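Local coordinates for F5/8 type C domain protein (Bacteroides ovatus, PDB 4ZRX) that is a putative alpha-L-fucosidase that probably removes fucose from glycans and carries an F5/8 type C domain of the kind that often binds carbohydrate, at residues A[515-529]-A[552-566]. Residues are numbered along the deposited sequence; the frame is centred on the assembly and turned at random.
Sequences AFRYQFFVSMDGKSW and FSQKVQARFIKLEAT. With EDO (1,2-ethanediol), chain E.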
loop_
_atom_site.group_PDB
_atom_site.type_symbol
_atom_site.label_atom_id
_atom_site.label_comp_id
_atom_site.label_asym_id
_atom_site.label_seq_id
_atom_site.Cartn_x
_atom_site.Cartn_y
_atom_site.Cartn_z
ATOM N N ALA A 515 -3.663 -16.329 31.349
ATOM C CA ALA A 515 -4.510 -16.691 32.488
ATOM C C ALA A 515 -5.347 -17.929 32.180
ATOM O O ALA A 515 -5.884 -18.082 31.054
ATOM C CB ALA A 515 -5.412 -15.551 32.856
ATOM N N PHE A 516 -5.505 -18.774 33.198
ATOM C CA PHE A 516 -6.357 -19.944 33.130
ATOM C C PHE A 516 -7.302 -20.003 34.356
ATOM O O PHE A 516 -8.530 -19.914 34.202
ATOM C CB PHE A 516 -5.506 -21.201 33.016
ATOM C CG PHE A 516 -6.290 -22.480 33.027
ATOM C CD1 PHE A 516 -7.416 -22.647 32.192
ATOM C CD2 PHE A 516 -5.907 -23.541 33.887
ATOM C CE1 PHE A 516 -8.142 -23.854 32.201
ATOM C CE2 PHE A 516 -6.620 -24.756 33.884
ATOM C CZ PHE A 516 -7.736 -24.911 33.061
ATOM N N ARG A 517 -6.719 -20.176 35.537
ATOM C CA ARG A 517 -7.505 -20.129 36.789
ATOM C C ARG A 517 -7.511 -18.687 37.287
ATOM O O ARG A 517 -6.482 -18.013 37.241
ATOM C CB ARG A 517 -6.925 -21.070 37.851
ATOM C CG ARG A 517 -6.846 -22.505 37.381
ATOM C CD ARG A 517 -6.893 -23.539 38.531
ATOM N NE ARG A 517 -7.009 -24.898 37.976
ATOM C CZ ARG A 517 -8.110 -25.428 37.416
ATOM N NH1 ARG A 517 -9.257 -24.745 37.337
ATOM N NH2 ARG A 517 -8.069 -26.662 36.918
ATOM N N TYR A 518 -8.662 -18.186 37.719
ATOM C CA TYR A 518 -8.720 -16.799 38.079
ATOM C C TYR A 518 -9.720 -16.522 39.179
ATOM O O TYR A 518 -10.594 -17.346 39.445
ATOM C CB TYR A 518 -9.094 -15.949 36.854
ATOM C CG TYR A 518 -10.505 -16.150 36.440
ATOM C CD1 TYR A 518 -11.543 -15.386 37.004
ATOM C CD2 TYR A 518 -10.837 -17.108 35.510
ATOM C CE1 TYR A 518 -12.895 -15.621 36.667
ATOM C CE2 TYR A 518 -12.168 -17.335 35.164
ATOM C CZ TYR A 518 -13.185 -16.585 35.736
ATOM O OH TYR A 518 -14.494 -16.817 35.367
ATOM N N GLN A 519 -9.543 -15.364 39.816
ATOM C CA GLN A 519 -10.547 -14.773 40.694
ATOM C C GLN A 519 -10.641 -13.312 40.299
ATOM O O GLN A 519 -9.598 -12.630 40.069
ATOM C CB GLN A 519 -10.113 -14.899 42.145
ATOM C CG GLN A 519 -10.140 -16.325 42.657
ATOM C CD GLN A 519 -9.712 -16.457 44.111
ATOM O OE1 GLN A 519 -10.534 -16.376 45.037
ATOM N NE2 GLN A 519 -8.432 -16.698 44.322
ATOM N N PHE A 520 -11.858 -12.851 40.123
ATOM C CA PHE A 520 -12.103 -11.497 39.696
ATOM C C PHE A 520 -12.714 -10.761 40.879
ATOM O O PHE A 520 -13.559 -11.331 41.607
ATOM C CB PHE A 520 -13.059 -11.502 38.540
ATOM C CG PHE A 520 -13.272 -10.159 37.940
ATOM C CD1 PHE A 520 -12.325 -9.618 37.050
ATOM C CD2 PHE A 520 -14.417 -9.441 38.212
ATOM C CE1 PHE A 520 -12.531 -8.370 36.490
ATOM C CE2 PHE A 520 -14.636 -8.183 37.667
ATOM C CZ PHE A 520 -13.707 -7.654 36.751
ATOM N N PHE A 521 -12.244 -9.535 41.104
ATOM C CA PHE A 521 -12.638 -8.743 42.268
ATOM C C PHE A 521 -13.057 -7.351 41.844
ATOM O O PHE A 521 -12.550 -6.806 40.842
ATOM C CB PHE A 521 -11.484 -8.599 43.261
ATOM C CG PHE A 521 -10.916 -9.879 43.784
ATOM C CD1 PHE A 521 -9.933 -10.564 43.089
ATOM C CD2 PHE A 521 -11.312 -10.382 45.026
ATOM C CE1 PHE A 521 -9.370 -11.734 43.591
ATOM C CE2 PHE A 521 -10.752 -11.561 45.545
ATOM C CZ PHE A 521 -9.772 -12.228 44.837
ATOM N N VAL A 522 -13.930 -6.734 42.648
ATOM C CA VAL A 522 -14.337 -5.361 42.396
ATOM C C VAL A 522 -14.204 -4.517 43.679
ATOM O O VAL A 522 -14.232 -5.060 44.761
ATOM C CB VAL A 522 -15.759 -5.276 41.824
ATOM C CG1 VAL A 522 -15.792 -5.893 40.451
ATOM C CG2 VAL A 522 -16.811 -5.969 42.742
ATOM N N SER A 523 -14.031 -3.210 43.509
ATOM C CA SER A 523 -13.955 -2.282 44.642
ATOM C C SER A 523 -14.444 -0.916 44.221
ATOM O O SER A 523 -14.316 -0.504 43.042
ATOM C CB SER A 523 -12.516 -2.168 45.092
ATOM O OG SER A 523 -12.402 -1.304 46.201
HETATM N N MSE A 524 -15.003 -0.198 45.179
HETATM C CA MSE A 524 -15.367 1.213 44.973
HETATM C C MSE A 524 -14.221 2.196 45.246
HETATM O O MSE A 524 -14.173 3.300 44.656
HETATM C CB MSE A 524 -16.601 1.559 45.810
HETATM C CG MSE A 524 -17.829 0.700 45.459
HETATM SE SE MSE A 524 -18.462 0.983 43.607
HETATM C CE MSE A 524 -18.974 2.861 43.771
ATOM N N ASP A 525 -13.315 1.806 46.147
ATOM C CA ASP A 525 -12.265 2.688 46.644
ATOM C C ASP A 525 -10.845 2.162 46.353
ATOM O O ASP A 525 -9.865 2.828 46.651
ATOM C CB ASP A 525 -12.473 2.986 48.147
ATOM C CG ASP A 525 -12.401 1.735 49.036
ATOM O OD1 ASP A 525 -12.277 0.585 48.549
ATOM O OD2 ASP A 525 -12.475 1.899 50.258
ATOM N N GLY A 526 -10.738 0.974 45.777
ATOM C CA GLY A 526 -9.437 0.388 45.439
ATOM C C GLY A 526 -8.713 -0.255 46.596
ATOM O O GLY A 526 -7.590 -0.694 46.451
ATOM N N LYS A 527 -9.372 -0.350 47.748
ATOM C CA LYS A 527 -8.765 -0.921 48.943
ATOM C C LYS A 527 -9.534 -2.157 49.449
ATOM O O LYS A 527 -8.900 -3.206 49.768
ATOM C CB LYS A 527 -8.740 0.127 50.034
ATOM C CG LYS A 527 -8.098 1.442 49.568
ATOM C CD LYS A 527 -7.685 2.287 50.731
ATOM C CE LYS A 527 -8.856 2.782 51.569
ATOM N NZ LYS A 527 -9.074 4.246 51.366
ATOM N N SER A 528 -10.865 -2.003 49.518
ATOM C CA SER A 528 -11.782 -3.101 49.954
ATOM C C SER A 528 -12.237 -3.828 48.704
ATOM O O SER A 528 -12.970 -3.234 47.897
ATOM C CB SER A 528 -13.029 -2.601 50.681
ATOM O OG SER A 528 -12.782 -2.283 52.022
ATOM N N TRP A 529 -11.861 -5.104 48.616
ATOM C CA TRP A 529 -12.090 -5.951 47.475
ATOM C C TRP A 529 -13.038 -7.102 47.764
ATOM O O TRP A 529 -12.815 -7.889 48.693
ATOM C CB TRP A 529 -10.772 -6.541 47.008
ATOM C CG TRP A 529 -9.856 -5.522 46.504
ATOM C CD1 TRP A 529 -8.816 -4.930 47.180
ATOM C CD2 TRP A 529 -9.863 -4.965 45.191
ATOM N NE1 TRP A 529 -8.185 -4.035 46.354
ATOM C CE2 TRP A 529 -8.816 -4.022 45.135
ATOM C CE3 TRP A 529 -10.675 -5.140 44.078
ATOM C CZ2 TRP A 529 -8.553 -3.269 43.994
ATOM C CZ3 TRP A 529 -10.397 -4.412 42.914
ATOM C CH2 TRP A 529 -9.354 -3.477 42.894
ATOM N N PHE A 552 -21.816 -12.225 34.512
ATOM C CA PHE A 552 -22.090 -12.228 35.971
ATOM C C PHE A 552 -23.531 -12.658 36.239
ATOM O O PHE A 552 -24.439 -12.311 35.477
ATOM C CB PHE A 552 -21.802 -10.836 36.551
ATOM C CG PHE A 552 -20.358 -10.373 36.364
ATOM C CD1 PHE A 552 -19.294 -11.274 36.342
ATOM C CD2 PHE A 552 -20.075 -9.021 36.245
ATOM C CE1 PHE A 552 -17.993 -10.835 36.209
ATOM C CE2 PHE A 552 -18.778 -8.589 36.099
ATOM C CZ PHE A 552 -17.733 -9.511 36.089
ATOM N N SER A 553 -23.728 -13.402 37.328
ATOM C CA SER A 553 -25.082 -13.720 37.841
ATOM C C SER A 553 -25.890 -12.496 38.271
ATOM O O SER A 553 -27.114 -12.485 38.156
ATOM C CB SER A 553 -24.975 -14.646 39.039
ATOM O OG SER A 553 -24.347 -15.849 38.633
ATOM N N GLN A 554 -25.191 -11.480 38.770
ATOM C CA GLN A 554 -25.805 -10.259 39.278
ATOM C C GLN A 554 -25.107 -9.077 38.651
ATOM O O GLN A 554 -23.926 -9.164 38.288
ATOM C CB GLN A 554 -25.647 -10.165 40.821
ATOM C CG GLN A 554 -26.172 -11.373 41.578
ATOM C CD GLN A 554 -27.674 -11.509 41.432
ATOM O OE1 GLN A 554 -28.389 -10.512 41.268
ATOM N NE2 GLN A 554 -28.161 -12.721 41.501
ATOM N N LYS A 555 -25.832 -7.969 38.573
ATOM C CA LYS A 555 -25.251 -6.691 38.192
ATOM C C LYS A 555 -24.206 -6.323 39.247
ATOM O O LYS A 555 -24.450 -6.461 40.434
ATOM C CB LYS A 555 -26.351 -5.649 38.075
ATOM C CG LYS A 555 -27.430 -6.038 37.013
ATOM C CD LYS A 555 -28.476 -4.946 36.797
ATOM C CE LYS A 555 -29.139 -4.552 38.091
ATOM N NZ LYS A 555 -30.341 -3.731 37.811
ATOM N N VAL A 556 -23.018 -5.909 38.816
ATOM C CA VAL A 556 -21.890 -5.726 39.722
ATOM C C VAL A 556 -21.443 -4.258 39.674
ATOM O O VAL A 556 -20.973 -3.784 38.634
ATOM C CB VAL A 556 -20.746 -6.654 39.284
ATOM C CG1 VAL A 556 -19.426 -6.355 40.016
ATOM C CG2 VAL A 556 -21.134 -8.094 39.460
ATOM N N GLN A 557 -21.576 -3.542 40.784
ATOM C CA GLN A 557 -21.134 -2.157 40.827
ATOM C C GLN A 557 -19.611 -2.129 41.044
ATOM O O GLN A 557 -19.061 -2.919 41.834
ATOM C CB GLN A 557 -21.882 -1.370 41.888
ATOM C CG GLN A 557 -21.974 0.129 41.555
ATOM C CD GLN A 557 -22.920 0.875 42.503
ATOM O OE1 GLN A 557 -23.909 0.315 42.961
ATOM N NE2 GLN A 557 -22.620 2.135 42.787
ATOM N N ALA A 558 -18.924 -1.253 40.306
ATOM C CA ALA A 558 -17.480 -1.196 40.400
ATOM C C ALA A 558 -16.883 0.139 39.930
ATOM O O ALA A 558 -17.423 0.816 39.046
ATOM C CB ALA A 558 -16.843 -2.360 39.636
ATOM N N ARG A 559 -15.795 0.509 40.591
ATOM C CA ARG A 559 -14.920 1.606 40.180
ATOM C C ARG A 559 -13.576 1.026 39.785
ATOM O O ARG A 559 -12.985 1.464 38.787
ATOM C CB ARG A 559 -14.758 2.620 41.315
ATOM C CG ARG A 559 -13.659 3.699 41.139
ATOM C CD ARG A 559 -13.938 4.574 39.964
ATOM N NE ARG A 559 -12.793 5.422 39.633
ATOM C CZ ARG A 559 -12.745 6.744 39.773
ATOM N NH1 ARG A 559 -13.783 7.448 40.235
ATOM N NH2 ARG A 559 -11.637 7.381 39.410
ATOM N N PHE A 560 -13.084 0.079 40.591
ATOM C CA PHE A 560 -11.820 -0.609 40.359
ATOM C C PHE A 560 -12.124 -2.074 40.107
ATOM O O PHE A 560 -13.079 -2.601 40.651
ATOM C CB PHE A 560 -10.870 -0.505 41.569
ATOM C CG PHE A 560 -10.474 0.923 41.936
ATOM C CD1 PHE A 560 -11.330 1.723 42.704
ATOM C CD2 PHE A 560 -9.222 1.436 41.582
ATOM C CE1 PHE A 560 -10.967 3.052 43.068
ATOM C CE2 PHE A 560 -8.843 2.756 41.958
ATOM C CZ PHE A 560 -9.724 3.558 42.698
ATOM N N ILE A 561 -11.315 -2.729 39.273
ATOM C CA ILE A 561 -11.417 -4.173 39.089
ATOM C C ILE A 561 -10.048 -4.750 39.265
ATOM O O ILE A 561 -9.054 -4.060 39.092
ATOM C CB ILE A 561 -12.010 -4.591 37.722
ATOM C CG1 ILE A 561 -11.116 -4.115 36.548
ATOM C CG2 ILE A 561 -13.414 -4.017 37.586
ATOM C CD1 ILE A 561 -11.709 -4.483 35.163
ATOM N N LYS A 562 -10.000 -6.026 39.574
ATOM C CA LYS A 562 -8.749 -6.742 39.803
ATOM C C LYS A 562 -8.899 -8.178 39.344
ATOM O O LYS A 562 -9.883 -8.841 39.683
ATOM C CB LYS A 562 -8.353 -6.704 41.303
ATOM C CG LYS A 562 -7.144 -7.568 41.669
ATOM C CD LYS A 562 -6.660 -7.356 43.107
ATOM C CE LYS A 562 -7.664 -7.880 44.093
ATOM N NZ LYS A 562 -7.179 -7.853 45.492
ATOM N N LEU A 563 -7.922 -8.676 38.594
ATOM C CA LEU A 563 -7.894 -10.083 38.186
ATOM C C LEU A 563 -6.665 -10.742 38.773
ATOM O O LEU A 563 -5.549 -10.317 38.449
ATOM C CB LEU A 563 -7.891 -10.231 36.646
ATOM C CG LEU A 563 -8.008 -11.669 36.110
ATOM C CD1 LEU A 563 -9.434 -12.233 36.263
ATOM C CD2 LEU A 563 -7.563 -11.797 34.644
ATOM N N GLU A 564 -6.866 -11.741 39.639
ATOM C CA GLU A 564 -5.810 -12.621 40.136
ATOM C C GLU A 564 -5.865 -13.887 39.302
ATOM O O GLU A 564 -6.913 -14.486 39.169
ATOM C CB GLU A 564 -5.984 -12.946 41.634
ATOM C CG GLU A 564 -5.796 -11.688 42.517
ATOM C CD GLU A 564 -5.934 -11.905 44.050
ATOM O OE1 GLU A 564 -6.068 -13.078 44.479
ATOM O OE2 GLU A 564 -5.900 -10.886 44.808
ATOM N N ALA A 565 -4.750 -14.297 38.708
ATOM C CA ALA A 565 -4.778 -15.477 37.858
ATOM C C ALA A 565 -3.478 -16.266 37.834
ATOM O O ALA A 565 -2.369 -15.695 37.991
ATOM C CB ALA A 565 -5.205 -15.081 36.433
ATOM N N THR A 566 -3.639 -17.574 37.631
ATOM C CA THR A 566 -2.533 -18.482 37.352
ATOM C C THR A 566 -2.700 -19.121 35.962
ATOM O O THR A 566 -3.796 -19.172 35.378
ATOM C CB THR A 566 -2.414 -19.579 38.437
ATOM O OG1 THR A 566 -3.695 -20.172 38.644
ATOM C CG2 THR A 566 -1.914 -18.991 39.773
HETATM C C1 EDO E . -2.691 -11.680 36.766
HETATM O O1 EDO E . -3.231 -10.382 37.033
HETATM C C2 EDO E . -1.808 -12.172 37.909
HETATM O O2 EDO E . -2.600 -12.289 39.092
#
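Lys562 leaves its strand with CG anti to the backbone N (chi1 173°) and bends at chi3, which lays its chain across Trp529 and brings its amine near Phe521. Lys562 lies on strand 560-566, which runs antiparallel to strand 517-523 in one sheet of the F5/8 type C beta-sandwich; Trp529 follows the turn after strand 517-523. Lys562 CB packs on one face of the indole, 3.5 Å from Trp529 CZ3. Farther along, Lys562 NZ lies over the five-membered ring, 3.8 Å from its centroid, in a cation-pi contact. The opposite face of the indole rests on Ser523 CB. Lys562 NZ also stands over the Phe521 ring in a longer cation-pi contact and forms a weak salt bridge with Glu564 OE2. With Trp529 cut back to alanine, the Lys562 amine is likely to lose its nearer aromatic partner, and a gap would probably open between Ser523 CB and the lysine chain.

On the other face, Phe520, Val522, Ile561 and Leu563 pack together. Phe520 CZ meets Ile561 CB at 3.6 Å, while Leu563 CD1 lies at the edge of the same ring. The chain turns a corner at Arg559, and strand 555-558 before it belongs to the second sheet. Val556 CG1 and Ala558 CB there pack against Val522 CG1, and Phe552 CZ reaches Phe520 CE2. Phe520 also stacks on Phe501, so this face forms part of the sandwich core.

Classic beta bulges mark both ends of the pairing. Phe516 N and Arg517 N share Thr566 O; Arg559 N and Phe560 N share Ser523 O. Beyond Ser523 the chain turns, and Ser523 OG accepts from Asp525 N, an ST turn, and from Gly526 N, which makes it an ST motif. The turn sets Gly526 CA over one face of the Phe560 ring, 3.7 Å from its centroid.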